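PDB 2AFB: 2-keto-3-deoxygluconate kinase from Thermotoga maritima, which probably phosphorylates the sugar acid 2-keto-3-deoxygluconate at the expense of ATP, as a pfkB-family carbohydrate kinase of the ribokinase clan. Local coordinates for residues A[19-24]-A[61-66]; A[65-70]-A[95-100]; A[45-50]-A[143-148]; A[173-178]-A[195-200]. All coordinates share one frame; numbering follows the deposited sequence.

Interaction 1: A[19-24]-A[61-66]; sequences GEIMLR and AYFVTK
The phenyl ring of Phe63 meets the turn at 19-21 with its far end. The carbonyl carbon of Glu20 lies at its edge, near the ring plane, with Phe63 CZ 4.1 Å from Glu20 C. Gly19 O comes in at a slant, as does Ile21, whose CB is 3.8 Å from Phe63 CE2. With CG anti to the backbone N (chi1 178°), Phe63 extends from strand 60-67 toward this bend; Ala48 of helix 46-56 also touches the ring. Replacing Phe63 by an alanine would probably open a gap beside Gly19 and Ile21.

Polar contacts flank the ring. Gly19 N donates to Val64 O at 3.3 Å, almost in line with the carbonyl (179° at the oxygen). Thr65 OG1 donates to Gly19 O, a short 2.5 Å, in the carbonyl plane. Water 1 donates to Thr65 OG1 at 2.8 Å and accepts from Ile21 N at 2.9 Å.

Gly19 thus uses both its N and its O on strand 60-67, just past the parallel strand 14-18. In this buried contact Gly19 N, Gly19 O and Ile21 N each find a partner in carbonyl, hydroxyl or water, while Phe63 and Ile21 supply the apolar part.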
# COMPACT_ATOMS: atom_id res chain seq x y z
N GLY A 19 -27.76 13.26 -13.03
CA GLY A 19 -26.72 13.15 -14.01
C GLY A 19 -26.04 11.80 -13.94
O GLY A 19 -26.68 10.81 -13.60
N GLU A 20 -24.76 11.78 -14.29
CA GLU A 20 -23.94 10.54 -14.32
C GLU A 20 -22.91 10.47 -13.23
O GLU A 20 -22.16 11.42 -13.03
CB GLU A 20 -23.21 10.37 -15.68
CG GLU A 20 -22.30 9.15 -15.72
CD GLU A 20 -21.93 8.64 -17.14
OE1 GLU A 20 -21.77 9.46 -18.06
OE2 GLU A 20 -21.72 7.42 -17.31
N ILE A 21 -22.86 9.33 -12.57
CA ILE A 21 -21.78 9.01 -11.68
C ILE A 21 -20.90 7.92 -12.28
O ILE A 21 -21.39 6.95 -12.88
CB ILE A 21 -22.30 8.68 -10.27
CG1 ILE A 21 -21.11 8.62 -9.30
CG2 ILE A 21 -23.14 7.39 -10.27
CD1 ILE A 21 -21.43 8.49 -7.87
N MSE A 22 -19.60 8.13 -12.20
CA MSE A 22 -18.65 7.27 -12.82
C MSE A 22 -17.71 6.69 -11.81
O MSE A 22 -17.44 7.32 -10.78
CB MSE A 22 -17.79 8.03 -13.83
CG MSE A 22 -18.56 8.51 -14.95
SE MSE A 22 -17.51 9.63 -16.11
CE MSE A 22 -17.35 11.36 -14.96
N LEU A 23 -17.19 5.52 -12.14
CA LEU A 23 -16.01 4.99 -11.46
C LEU A 23 -14.78 5.82 -11.81
O LEU A 23 -14.48 5.98 -12.99
CB LEU A 23 -15.76 3.57 -11.90
CG LEU A 23 -14.40 2.96 -11.44
CD1 LEU A 23 -14.28 2.74 -9.96
CD2 LEU A 23 -14.18 1.63 -12.16
N ARG A 24 -14.04 6.32 -10.81
CA ARG A 24 -12.82 7.06 -11.05
C ARG A 24 -11.58 6.25 -10.64
O ARG A 24 -11.48 5.74 -9.53
CB ARG A 24 -12.82 8.36 -10.32
CG ARG A 24 -11.80 9.34 -10.89
CD ARG A 24 -11.67 10.56 -10.01
NE ARG A 24 -10.60 10.40 -9.06
CZ ARG A 24 -10.14 11.33 -8.23
NH1 ARG A 24 -10.65 12.55 -8.15
NH2 ARG A 24 -9.12 11.00 -7.45
N ALA A 61 -30.69 15.04 0.32
CA ALA A 61 -30.19 15.09 -1.03
C ALA A 61 -30.46 13.76 -1.71
O ALA A 61 -30.08 12.71 -1.19
CB ALA A 61 -28.73 15.39 -1.03
N TYR A 62 -31.14 13.80 -2.84
CA TYR A 62 -31.34 12.58 -3.64
C TYR A 62 -30.60 12.77 -4.94
O TYR A 62 -30.67 13.83 -5.55
CB TYR A 62 -32.80 12.33 -3.97
CG TYR A 62 -33.68 12.12 -2.79
CD1 TYR A 62 -34.04 13.17 -1.97
CD2 TYR A 62 -34.21 10.85 -2.51
CE1 TYR A 62 -34.88 12.96 -0.86
CE2 TYR A 62 -35.07 10.65 -1.43
CZ TYR A 62 -35.39 11.71 -0.61
OH TYR A 62 -36.23 11.52 0.47
N PHE A 63 -29.89 11.73 -5.36
CA PHE A 63 -29.24 11.76 -6.66
C PHE A 63 -30.00 10.82 -7.58
O PHE A 63 -30.24 9.66 -7.25
CB PHE A 63 -27.79 11.31 -6.54
CG PHE A 63 -27.06 11.27 -7.85
CD1 PHE A 63 -26.94 12.41 -8.60
CD2 PHE A 63 -26.43 10.10 -8.29
CE1 PHE A 63 -26.26 12.41 -9.79
CE2 PHE A 63 -25.74 10.10 -9.47
CZ PHE A 63 -25.63 11.27 -10.22
N VAL A 64 -30.35 11.34 -8.75
CA VAL A 64 -31.10 10.58 -9.72
C VAL A 64 -30.16 10.18 -10.86
O VAL A 64 -29.52 11.03 -11.45
CB VAL A 64 -32.25 11.40 -10.27
CG1 VAL A 64 -33.06 10.57 -11.30
CG2 VAL A 64 -33.09 11.90 -9.13
N THR A 65 -30.12 8.89 -11.17
CA THR A 65 -29.28 8.37 -12.23
C THR A 65 -29.73 6.94 -12.57
O THR A 65 -30.76 6.47 -12.08
CB THR A 65 -27.77 8.43 -11.88
OG1 THR A 65 -27.01 8.34 -13.08
CG2 THR A 65 -27.31 7.31 -10.93
N LYS A 66 -28.98 6.29 -13.46
CA LYS A 66 -29.13 4.88 -13.77
C LYS A 66 -27.75 4.25 -13.61
O LYS A 66 -26.72 4.83 -14.03
CB LYS A 66 -29.69 4.67 -15.22
CG LYS A 66 -30.19 3.28 -15.46
CD LYS A 66 -30.69 3.08 -16.85
CE LYS A 66 -31.53 1.78 -16.98
NZ LYS A 66 -32.05 1.60 -18.40
O HOH W 1 -24.53 7.16 -13.59

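Interaction 2: A[65-70]-A[95-100]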
# COMPACT_ATOMS: atom_id res chain seq x y z
N THR A 65 -30.12 8.89 -11.17
CA THR A 65 -29.28 8.37 -12.23
C THR A 65 -29.73 6.94 -12.57
O THR A 65 -30.76 6.47 -12.08
CB THR A 65 -27.77 8.43 -11.88
OG1 THR A 65 -27.01 8.34 -13.08
CG2 THR A 65 -27.31 7.31 -10.93
N LYS A 66 -28.98 6.29 -13.46
CA LYS A 66 -29.13 4.88 -13.77
C LYS A 66 -27.75 4.25 -13.61
O LYS A 66 -26.72 4.83 -14.03
CB LYS A 66 -29.69 4.67 -15.22
CG LYS A 66 -30.19 3.28 -15.46
CD LYS A 66 -30.69 3.08 -16.85
CE LYS A 66 -31.53 1.78 -16.98
NZ LYS A 66 -32.05 1.60 -18.40
N LEU A 67 -27.72 3.11 -12.93
CA LEU A 67 -26.52 2.31 -12.79
C LEU A 67 -26.80 0.87 -13.13
O LEU A 67 -27.93 0.42 -12.93
CB LEU A 67 -26.01 2.36 -11.35
CG LEU A 67 -25.51 3.74 -10.94
CD1 LEU A 67 -25.27 3.81 -9.47
CD2 LEU A 67 -24.25 4.07 -11.71
N PRO A 68 -25.77 0.13 -13.58
CA PRO A 68 -25.99 -1.27 -13.92
C PRO A 68 -26.14 -2.07 -12.65
O PRO A 68 -25.58 -1.69 -11.65
CB PRO A 68 -24.68 -1.66 -14.61
CG PRO A 68 -23.66 -0.78 -13.99
CD PRO A 68 -24.37 0.53 -13.78
N ASN A 69 -26.87 -3.16 -12.70
CA ASN A 69 -26.80 -4.16 -11.66
C ASN A 69 -25.54 -5.00 -11.78
O ASN A 69 -25.58 -6.10 -12.31
CB ASN A 69 -28.02 -5.08 -11.69
CG ASN A 69 -29.27 -4.38 -11.23
OD1 ASN A 69 -29.31 -3.81 -10.13
ND2 ASN A 69 -30.29 -4.41 -12.06
N ASN A 70 -24.42 -4.46 -11.32
CA ASN A 70 -23.22 -5.22 -11.20
C ASN A 70 -22.53 -4.61 -10.00
O ASN A 70 -23.00 -3.61 -9.48
CB ASN A 70 -22.43 -5.22 -12.55
CG ASN A 70 -21.75 -3.86 -12.90
OD1 ASN A 70 -21.48 -3.06 -12.03
ND2 ASN A 70 -21.42 -3.65 -14.20
N ASN A 95 -25.82 -1.96 -19.16
CA ASN A 95 -24.69 -2.86 -19.34
C ASN A 95 -23.42 -2.59 -18.60
O ASN A 95 -22.71 -3.52 -18.26
CB ASN A 95 -24.40 -2.95 -20.84
CG ASN A 95 -25.55 -3.54 -21.56
OD1 ASN A 95 -26.11 -4.55 -21.10
ND2 ASN A 95 -26.01 -2.86 -22.60
N ARG A 96 -23.10 -1.32 -18.36
CA ARG A 96 -21.86 -0.95 -17.71
C ARG A 96 -22.04 0.39 -16.98
O ARG A 96 -22.96 1.17 -17.29
CB ARG A 96 -20.72 -0.79 -18.72
CG ARG A 96 -20.81 0.45 -19.63
CD ARG A 96 -19.81 0.38 -20.78
NE ARG A 96 -18.43 0.48 -20.32
CZ ARG A 96 -17.80 1.63 -20.09
NH1 ARG A 96 -18.39 2.81 -20.31
NH2 ARG A 96 -16.56 1.60 -19.66
N ILE A 97 -21.14 0.61 -16.04
CA ILE A 97 -20.89 1.92 -15.46
C ILE A 97 -19.84 2.65 -16.26
O ILE A 97 -18.94 2.05 -16.83
CB ILE A 97 -20.45 1.85 -13.99
CG1 ILE A 97 -20.72 3.19 -13.28
CG2 ILE A 97 -18.98 1.43 -13.85
CD1 ILE A 97 -20.34 3.22 -11.77
N GLY A 98 -20.01 3.95 -16.38
CA GLY A 98 -18.99 4.78 -16.99
C GLY A 98 -17.79 4.89 -16.09
O GLY A 98 -17.89 4.73 -14.87
N ILE A 99 -16.64 5.12 -16.72
CA ILE A 99 -15.38 5.19 -16.04
C ILE A 99 -14.57 6.39 -16.52
O ILE A 99 -14.61 6.73 -17.70
CB ILE A 99 -14.48 3.94 -16.35
CG1 ILE A 99 -15.21 2.65 -16.02
CG2 ILE A 99 -13.16 4.09 -15.64
CD1 ILE A 99 -14.42 1.36 -16.42
N TYR A 100 -13.80 6.99 -15.62
CA TYR A 100 -12.70 7.81 -16.06
C TYR A 100 -11.44 7.57 -15.30
O TYR A 100 -11.48 7.27 -14.11
CB TYR A 100 -13.06 9.29 -16.08
CG TYR A 100 -13.18 10.07 -14.79
CD1 TYR A 100 -14.26 9.89 -13.93
CD2 TYR A 100 -12.23 11.04 -14.47
CE1 TYR A 100 -14.41 10.69 -12.79
CE2 TYR A 100 -12.37 11.86 -13.34
CZ TYR A 100 -13.46 11.68 -12.50
OH TYR A 100 -13.58 12.46 -11.35
O HOH W 2 -19.40 -2.03 -15.66
O HOH W 3 -22.05 -5.72 -16.04
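Pro68 lays its ring against the backbone at the Arg96-Ile97 peptide: Pro68 CG is 3.5 Å from Ile97 N and 3.6 Å from Arg96 C. The same ring also touches the base of the isoleucine side chain, Pro68 CD standing 4.1 Å from Ile97 CB. Next to it, Leu67 and Ile97 run side by side and point the same way, with Leu67 CD2 4.0 Å from Ile97 CG1. Ile97 CG1 is anti to its own N (chi1 -158°), which extends the chain alongside the leucine. A glycine in place of Pro68 would probably uncover the Arg96-Ile97 peptide and leave the 67-70 backbone freer to turn.

Farther out, two waters join the segments through one amide. Asn70 ND2 donates to water 2 at 3.0 Å, which also accepts from Ile97 N at 3.2 Å, and to water 3 at 2.8 Å, which donates to Asn95 O. Asn70 OD1 caps helix 71-82 by accepting from Gly73 N, which probably helps to set how the amide faces the waters. Arg96 NE forms a salt bridge with Asp116 of the second subunit.

The directions of 67-70 and 95-97 differ by 107°, so the chains cross rather than pair. The contact joins the end of strand 60-67, in the large sheet, to the approach of strand 99-103, in the four-stranded sheet, with Leu72 and Ala76 of helix 71-82 packed on Ile97.

Interaction 3: A[45-50]-A[143-148]; sequences GAEANV and HFSGIT
Helix 46-56 and strand 139-145 run roughly antiparallel where they touch, their local axes 8.3 Å apart at an angle of 151°, with the CA atoms of Glu47 and Phe144 nearest each other.

Glu47 carries most of the contact. Its chain is bent at chi2 (92°), bringing the carboxylate round to the turn that follows the strand. Two hydroxyls donate to its OE2 from opposite faces of the carboxylate plane: Ser145 OG reaches Glu47 OE2 at 2.8 Å and Thr148 OG1 reaches Glu47 OE2 at 2.7 Å. A weak bond from Ser145 N is the third donor to that buried oxygen. The other oxygen is linked less directly, since water 4 donates both to Glu47 OE1 at 2.6 Å and to Thr148 OG1 at 2.9 Å. The serine hydroxyl is itself held in place, for Ser145 OG accepts from Ile147 N at 3.2 Å.

Apolar contacts flank this polar knot. Ala46 CB touches Ile147 CD1 at 3.9 Å, and one helical turn along from Ala46, Val50 meets His143 at about a right angle, Val50 CG2 being 3.9 Å from His143 NE2. The imidazole is steadied from its other nitrogen, ND1, by Ser174 OG of the neighbouring strand.

Residues 145-148 form a type I beta turn that includes an ST turn at Ser145. The whole is a helix packed over the C-terminal end of a parallel strand, as in the Rossmann-like core of ribokinase-type sugar kinases, where loops at such strand ends commonly contribute to the substrate site.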
# COMPACT_ATOMS: atom_id res chain seq x y z
N GLY A 45 -18.99 12.49 -10.08
CA GLY A 45 -19.64 13.10 -11.27
C GLY A 45 -20.23 14.42 -10.81
O GLY A 45 -20.61 14.54 -9.67
N ALA A 46 -20.34 15.40 -11.72
CA ALA A 46 -20.68 16.80 -11.37
C ALA A 46 -21.90 16.92 -10.44
O ALA A 46 -21.80 17.43 -9.30
CB ALA A 46 -20.92 17.61 -12.66
N GLU A 47 -23.03 16.38 -10.89
CA GLU A 47 -24.27 16.43 -10.11
C GLU A 47 -24.28 15.48 -8.92
O GLU A 47 -24.85 15.81 -7.87
CB GLU A 47 -25.51 16.25 -11.00
CG GLU A 47 -25.53 17.18 -12.24
CD GLU A 47 -24.90 16.55 -13.50
OE1 GLU A 47 -24.16 15.52 -13.40
OE2 GLU A 47 -25.14 17.10 -14.58
N ALA A 48 -23.56 14.36 -8.99
CA ALA A 48 -23.41 13.51 -7.81
C ALA A 48 -22.64 14.23 -6.72
O ALA A 48 -22.98 14.12 -5.56
CB ALA A 48 -22.77 12.14 -8.12
N ASN A 49 -21.61 14.95 -7.11
CA ASN A 49 -20.77 15.67 -6.18
C ASN A 49 -21.58 16.77 -5.45
O ASN A 49 -21.40 17.01 -4.24
CB ASN A 49 -19.58 16.28 -6.90
CG ASN A 49 -18.67 15.25 -7.63
OD1 ASN A 49 -18.71 14.05 -7.39
ND2 ASN A 49 -17.84 15.78 -8.53
N VAL A 50 -22.50 17.39 -6.16
CA VAL A 50 -23.39 18.41 -5.58
C VAL A 50 -24.30 17.77 -4.54
O VAL A 50 -24.47 18.29 -3.43
CB VAL A 50 -24.21 19.12 -6.69
CG1 VAL A 50 -25.23 20.09 -6.08
CG2 VAL A 50 -23.28 19.84 -7.62
N HIS A 143 -31.24 20.47 -9.36
CA HIS A 143 -29.96 20.85 -9.95
C HIS A 143 -29.52 19.91 -11.08
O HIS A 143 -29.61 18.70 -10.93
CB HIS A 143 -28.86 20.91 -8.88
CG HIS A 143 -27.54 21.30 -9.44
ND1 HIS A 143 -27.26 22.59 -9.83
CD2 HIS A 143 -26.46 20.55 -9.77
CE1 HIS A 143 -26.04 22.63 -10.33
NE2 HIS A 143 -25.54 21.40 -10.34
N PHE A 144 -29.05 20.49 -12.21
CA PHE A 144 -28.46 19.72 -13.33
C PHE A 144 -27.28 20.49 -13.87
O PHE A 144 -27.10 21.67 -13.51
CB PHE A 144 -29.47 19.39 -14.48
CG PHE A 144 -29.94 20.60 -15.29
CD1 PHE A 144 -30.88 21.49 -14.76
CD2 PHE A 144 -29.48 20.82 -16.58
CE1 PHE A 144 -31.31 22.58 -15.51
CE2 PHE A 144 -29.88 21.88 -17.31
CZ PHE A 144 -30.80 22.78 -16.78
N SER A 145 -26.44 19.81 -14.67
CA SER A 145 -25.36 20.48 -15.37
C SER A 145 -25.34 20.21 -16.87
O SER A 145 -25.90 19.21 -17.34
CB SER A 145 -24.02 20.12 -14.75
OG SER A 145 -23.42 19.09 -15.50
N GLY A 146 -24.66 21.08 -17.62
CA GLY A 146 -24.53 20.93 -19.10
C GLY A 146 -23.69 19.73 -19.59
O GLY A 146 -23.61 19.44 -20.79
N ILE A 147 -23.06 19.04 -18.67
CA ILE A 147 -22.37 17.81 -19.01
C ILE A 147 -23.37 16.76 -19.47
O ILE A 147 -23.06 15.95 -20.33
CB ILE A 147 -21.57 17.29 -17.81
CG1 ILE A 147 -20.26 18.07 -17.71
CG2 ILE A 147 -21.25 15.81 -17.95
CD1 ILE A 147 -19.74 18.15 -16.34
N THR A 148 -24.58 16.77 -18.91
CA THR A 148 -25.53 15.66 -19.11
C THR A 148 -26.27 15.53 -20.47
O THR A 148 -26.34 14.46 -21.01
CB THR A 148 -26.53 15.67 -17.96
OG1 THR A 148 -25.78 15.55 -16.75
CG2 THR A 148 -27.45 14.47 -18.05
O HOH W 4 -23.57 14.15 -15.58

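Interaction 4: A[173-178]-A[195-200]; sequences VSCDLN and PFMEYV
Strand 172-176, helix 186-196 and strand 202-205 make a beta-alpha-beta unit, and this contact lies where the chain leaves the helix and turns back beside the first strand.

The direct contacts are mostly apolar. Val200 presses both its methyls to the strand: CG2 is 3.9 Å from Cys175 CB and 4.2 Å from Val173 CG1, while Val200 CG1 lies over the backbone between Val173 and Cys175. Farther along, the selenomethionine at Met197 serves two residues with its terminal methyl. Its chain is bent at chi2 (-51°) and chi3 (98°), folding CE back to within 3.9 Å of Cys175 SG and 4.1 Å of Leu177 CD2. Leu177 and Met197 meet obliquely, and Leu203 of the next strand touches both.

Hydrogen bonds shape segment 195-200 from within and join the flanking residues. The turn is held by Tyr199 N donating to Phe196 O at 3.0 Å and by Val200 N donating to Met197 O at 2.9 Å, which probably help to place Val200 against the strand. Val173 N donates to Asp201 OD2, and backbone bonds from Val173 and Cys175 to Val202 carry the parallel pairing onward into strand 202-205.

One carbonyl also packs on an aliphatic side chain: Tyr199 O sits beside Val173, 3.3 Å from Val173 CB and 3.5 Å from its CG1.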
# COMPACT_ATOMS: atom_id res chain seq x y z
N VAL A 173 -34.79 25.75 -9.60
CA VAL A 173 -33.95 25.05 -10.55
C VAL A 173 -32.63 25.80 -10.71
O VAL A 173 -32.61 26.99 -11.03
CB VAL A 173 -34.63 24.92 -11.93
CG1 VAL A 173 -33.67 24.44 -12.98
CG2 VAL A 173 -35.85 24.01 -11.87
N SER A 174 -31.53 25.08 -10.47
CA SER A 174 -30.21 25.55 -10.82
C SER A 174 -29.58 24.70 -11.95
O SER A 174 -29.88 23.51 -12.13
CB SER A 174 -29.29 25.58 -9.59
OG SER A 174 -29.04 24.28 -9.13
N CYS A 175 -28.68 25.36 -12.68
CA CYS A 175 -27.88 24.74 -13.72
C CYS A 175 -26.43 25.24 -13.61
O CYS A 175 -26.20 26.43 -13.60
CB CYS A 175 -28.42 25.12 -15.09
SG CYS A 175 -27.49 24.48 -16.52
N ASP A 176 -25.49 24.32 -13.53
CA ASP A 176 -24.07 24.62 -13.78
C ASP A 176 -23.77 24.30 -15.26
O ASP A 176 -23.84 23.16 -15.66
CB ASP A 176 -23.17 23.78 -12.85
CG ASP A 176 -21.66 24.12 -12.97
OD1 ASP A 176 -21.22 24.71 -14.01
OD2 ASP A 176 -20.92 23.78 -12.00
N LEU A 177 -23.42 25.32 -16.04
CA LEU A 177 -23.30 25.17 -17.47
C LEU A 177 -22.26 24.13 -17.87
O LEU A 177 -22.48 23.40 -18.83
CB LEU A 177 -22.98 26.51 -18.14
CG LEU A 177 -24.00 27.64 -18.06
CD1 LEU A 177 -23.41 28.84 -18.83
CD2 LEU A 177 -25.32 27.24 -18.67
N ASN A 178 -21.15 24.04 -17.15
CA ASN A 178 -20.17 22.98 -17.39
C ASN A 178 -19.92 22.62 -18.87
O ASN A 178 -20.10 21.46 -19.28
CB ASN A 178 -20.62 21.69 -16.67
CG ASN A 178 -19.99 21.51 -15.32
OD1 ASN A 178 -18.88 21.98 -15.05
ND2 ASN A 178 -20.70 20.82 -14.45
N PRO A 195 -32.65 27.03 -24.82
CA PRO A 195 -34.03 26.73 -24.42
C PRO A 195 -34.24 26.32 -22.97
O PRO A 195 -35.20 26.72 -22.38
CB PRO A 195 -34.44 25.59 -25.37
CG PRO A 195 -33.66 25.89 -26.61
CD PRO A 195 -32.28 26.28 -26.04
N PHE A 196 -33.30 25.59 -22.37
CA PHE A 196 -33.46 25.19 -20.97
C PHE A 196 -33.39 26.38 -20.01
O PHE A 196 -33.86 26.29 -18.88
CB PHE A 196 -32.42 24.15 -20.58
CG PHE A 196 -32.59 22.79 -21.23
CD1 PHE A 196 -33.84 22.28 -21.59
CD2 PHE A 196 -31.49 21.99 -21.43
CE1 PHE A 196 -33.97 21.02 -22.17
CE2 PHE A 196 -31.61 20.72 -22.02
CZ PHE A 196 -32.85 20.24 -22.38
N MSE A 197 -32.78 27.48 -20.43
CA MSE A 197 -32.62 28.61 -19.52
C MSE A 197 -33.96 29.16 -19.07
O MSE A 197 -34.02 29.67 -17.97
CB MSE A 197 -31.77 29.72 -20.13
CG MSE A 197 -30.33 29.37 -20.35
SE MSE A 197 -29.28 28.57 -18.81
CE MSE A 197 -29.37 26.62 -19.19
N GLU A 198 -35.02 29.02 -19.88
CA GLU A 198 -36.42 29.38 -19.50
C GLU A 198 -36.85 28.79 -18.16
O GLU A 198 -37.64 29.38 -17.43
CB GLU A 198 -37.46 28.86 -20.52
CG GLU A 198 -37.37 29.48 -21.91
N TYR A 199 -36.34 27.60 -17.86
CA TYR A 199 -36.64 26.90 -16.61
C TYR A 199 -35.67 27.17 -15.47
O TYR A 199 -35.91 26.72 -14.37
CB TYR A 199 -36.64 25.40 -16.85
CG TYR A 199 -37.62 24.93 -17.88
CD1 TYR A 199 -38.97 24.86 -17.59
CD2 TYR A 199 -37.19 24.51 -19.14
CE1 TYR A 199 -39.90 24.40 -18.54
CE2 TYR A 199 -38.10 24.03 -20.09
CZ TYR A 199 -39.45 23.98 -19.79
OH TYR A 199 -40.36 23.52 -20.75
N VAL A 200 -34.57 27.88 -15.72
CA VAL A 200 -33.49 27.98 -14.74
C VAL A 200 -33.60 29.25 -13.93
O VAL A 200 -33.71 30.33 -14.50
CB VAL A 200 -32.12 27.91 -15.43
CG1 VAL A 200 -30.98 28.16 -14.43
CG2 VAL A 200 -31.93 26.55 -16.13

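Overall arrangement
All four contacts reach the nine-stranded sheet. Interactions 1 and 2 share Thr65 and Lys66 on strand 60-67, and they join again in the four-stranded sheet, where Leu23 O lies 2.9 Å from Tyr100 N. Interaction 3 abuts interaction 1, Phe63 CE1 being 3.4 Å from Ala48 N. It meets interaction 4 on the neighbouring strand, with Gly146 N 3.0 Å from Asp176 O. Interactions 2 and 4 are farthest apart, their centres about 26 Å from each other. Ala46 and Val50 of interaction 3 touch Asp292, the aspartate of the GAGD sequence that in pfkB kinases is usually the catalytic base, so this contact probably borders the active site.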